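Long-range contact in trehalose-6-phosphate phosphatase (Candida albicans, PDB 5DXI), which is a phosphatase of the HAD superfamily that binds magnesium, beryllium trifluoride and a glycan: residues S87-C92 with R135-L140. Sequence-based numbering, arbitrary orientation.
With GLC (alpha-D-glucopyranose), chain C.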
loop_
_atom_site.group_PDB
_atom_site.type_symbol
_atom_site.label_atom_id
_atom_site.label_comp_id
_atom_site.label_asym_id
_atom_site.label_seq_id
_atom_site.Cartn_x
_atom_site.Cartn_y
_atom_site.Cartn_z
ATOM N N SER A 87 6.050 4.019 5.303
ATOM C CA SER A 87 5.928 2.683 5.851
ATOM C C SER A 87 6.513 1.713 4.843
ATOM O O SER A 87 6.181 1.772 3.661
ATOM C CB SER A 87 4.468 2.335 6.172
ATOM O OG SER A 87 4.376 1.011 6.648
ATOM N N ALA A 88 7.372 0.821 5.321
ATOM C CA ALA A 88 8.176 -0.025 4.460
ATOM C C ALA A 88 7.903 -1.503 4.711
ATOM O O ALA A 88 7.447 -1.880 5.795
ATOM C CB ALA A 88 9.708 0.297 4.670
ATOM N N GLU A 89 8.171 -2.318 3.694
ATOM C CA GLU A 89 8.102 -3.785 3.738
ATOM C C GLU A 89 6.744 -4.330 4.193
ATOM O O GLU A 89 6.674 -5.232 5.032
ATOM C CB GLU A 89 9.223 -4.354 4.638
ATOM C CG GLU A 89 10.607 -3.844 4.253
ATOM C CD GLU A 89 11.791 -4.675 4.771
ATOM O OE1 GLU A 89 11.634 -5.859 5.127
ATOM O OE2 GLU A 89 12.907 -4.130 4.776
ATOM N N HIS A 90 5.679 -3.780 3.613
ATOM C CA HIS A 90 4.321 -4.256 3.814
ATOM C C HIS A 90 3.952 -4.231 5.297
ATOM O O HIS A 90 3.406 -5.195 5.799
ATOM C CB HIS A 90 4.132 -5.680 3.257
ATOM C CG HIS A 90 4.533 -5.837 1.820
ATOM N ND1 HIS A 90 3.716 -5.472 0.771
ATOM C CD2 HIS A 90 5.660 -6.338 1.261
ATOM C CE1 HIS A 90 4.326 -5.737 -0.375
ATOM N NE2 HIS A 90 5.508 -6.263 -0.104
ATOM N N GLY A 91 4.270 -3.138 5.991
ATOM C CA GLY A 91 3.852 -2.972 7.377
ATOM C C GLY A 91 4.895 -3.264 8.452
ATOM O O GLY A 91 4.589 -3.193 9.644
ATOM N N CYS A 92 6.125 -3.577 8.052
ATOM C CA CYS A 92 7.153 -3.889 9.042
ATOM C C CYS A 92 7.750 -2.648 9.694
ATOM O O CYS A 92 8.186 -2.702 10.852
ATOM C CB CYS A 92 8.264 -4.731 8.412
ATOM S SG CYS A 92 7.682 -6.379 7.914
ATOM N N ARG A 135 16.242 -9.468 -1.079
ATOM C CA ARG A 135 16.268 -9.643 0.369
ATOM C C ARG A 135 16.175 -8.292 1.046
ATOM O O ARG A 135 17.122 -7.516 1.041
ATOM C CB ARG A 135 17.545 -10.367 0.806
ATOM C CG ARG A 135 17.620 -11.798 0.318
ATOM C CD ARG A 135 19.019 -12.396 0.433
ATOM N NE ARG A 135 19.036 -13.691 -0.239
ATOM C CZ ARG A 135 19.424 -13.884 -1.498
ATOM N NH1 ARG A 135 19.881 -12.868 -2.221
ATOM N NH2 ARG A 135 19.373 -15.103 -2.024
ATOM N N LYS A 136 15.023 -7.991 1.621
ATOM C CA LYS A 136 14.911 -6.740 2.350
ATOM C C LYS A 136 15.266 -7.039 3.806
ATOM O O LYS A 136 15.773 -8.119 4.092
ATOM C CB LYS A 136 13.512 -6.155 2.184
ATOM C CG LYS A 136 13.104 -5.977 0.715
ATOM C CD LYS A 136 11.623 -5.634 0.636
ATOM C CE LYS A 136 11.007 -6.097 -0.657
ATOM N NZ LYS A 136 9.556 -5.786 -0.738
ATOM N N LYS A 137 14.985 -6.123 4.728
ATOM C CA LYS A 137 15.373 -6.354 6.116
ATOM C C LYS A 137 14.522 -7.452 6.739
ATOM O O LYS A 137 15.039 -8.348 7.409
ATOM C CB LYS A 137 15.269 -5.069 6.939
ATOM C CG LYS A 137 16.302 -4.000 6.587
ATOM C CD LYS A 137 16.887 -3.409 7.862
ATOM C CE LYS A 137 17.271 -1.949 7.698
ATOM N NZ LYS A 137 16.751 -1.153 8.860
ATOM N N VAL A 138 13.215 -7.402 6.502
ATOM C CA VAL A 138 12.335 -8.425 7.023
ATOM C C VAL A 138 11.752 -9.267 5.882
ATOM O O VAL A 138 12.053 -10.456 5.761
ATOM C CB VAL A 138 11.195 -7.797 7.856
ATOM C CG1 VAL A 138 10.236 -8.875 8.328
ATOM C CG2 VAL A 138 11.784 -7.031 9.036
ATOM N N ALA A 139 10.954 -8.633 5.028
ATOM C CA ALA A 139 10.310 -9.316 3.916
ATOM C C ALA A 139 11.323 -9.818 2.884
ATOM O O ALA A 139 12.381 -9.229 2.707
ATOM C CB ALA A 139 9.311 -8.389 3.255
ATOM N N LEU A 140 10.981 -10.911 2.213
ATOM C CA LEU A 140 11.754 -11.397 1.068
ATOM C C LEU A 140 10.868 -11.431 -0.160
ATOM O O LEU A 140 9.678 -11.736 -0.067
ATOM C CB LEU A 140 12.329 -12.790 1.325
ATOM C CG LEU A 140 13.540 -12.861 2.255
ATOM C CD1 LEU A 140 13.104 -13.039 3.694
ATOM C CD2 LEU A 140 14.492 -13.972 1.823
HETATM C C1 GLC C . 8.314 -3.432 -6.259
HETATM C C2 GLC C . 9.496 -3.878 -5.408
HETATM C C3 GLC C . 9.010 -4.856 -4.333
HETATM C C4 GLC C . 7.913 -4.197 -3.515
HETATM C C5 GLC C . 6.788 -3.767 -4.452
HETATM C C6 GLC C . 5.738 -2.998 -3.673
HETATM O O1 GLC C . 7.791 -4.539 -6.991
HETATM O O2 GLC C . 10.462 -4.496 -6.252
HETATM O O3 GLC C . 10.083 -5.198 -3.468
HETATM O O4 GLC C . 7.394 -5.116 -2.531
HETATM O O5 GLC C . 7.273 -2.883 -5.449
HETATM O O6 GLC C . 6.309 -1.769 -3.210
#
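The turn after strand 85-88 faces the hairpin loop between strands 132-135 and 140-143, the backbones nearest at Glu89 and Ala139 (CA atoms 6.0 Å apart). Glu89 bridges the gap: extended beyond CG, it carries a carboxylate whose two oxygens suit a loop presenting successive amides. Glu89 OE1 takes Val138 N on its syn side at 2.6 Å (N-H...O 154°) and Ala139 N nearly head-on at 2.9 Å. Glu89 OE2 accepts Lys137 N at 2.9 Å from 20° outside the carboxylate plane; three bonds, shared between the two oxygens, fix the rotation of this buried group. The turn follows a strand of the HAD core sheet, and the hairpin belongs to the four-stranded antiparallel sheet that, as in related HAD phosphatases, forms the cap, so core and cap join at one side of the glycan pocket. Beside Glu89, Lys136 runs the opposite way, its extended chain bringing NZ to O3 (2.8 Å) and O4 (2.9 Å) of the glucose; Glu183 and the carbonyl of Gly69 also hold this ammonium. His90 NE2 reaches the same O4 through a weak bond, while Thr236 engages ND1. The small, polarisable thiol of Cys92 and branched Val138 suit a buried apolar contact, SG to CG1 3.6 Å.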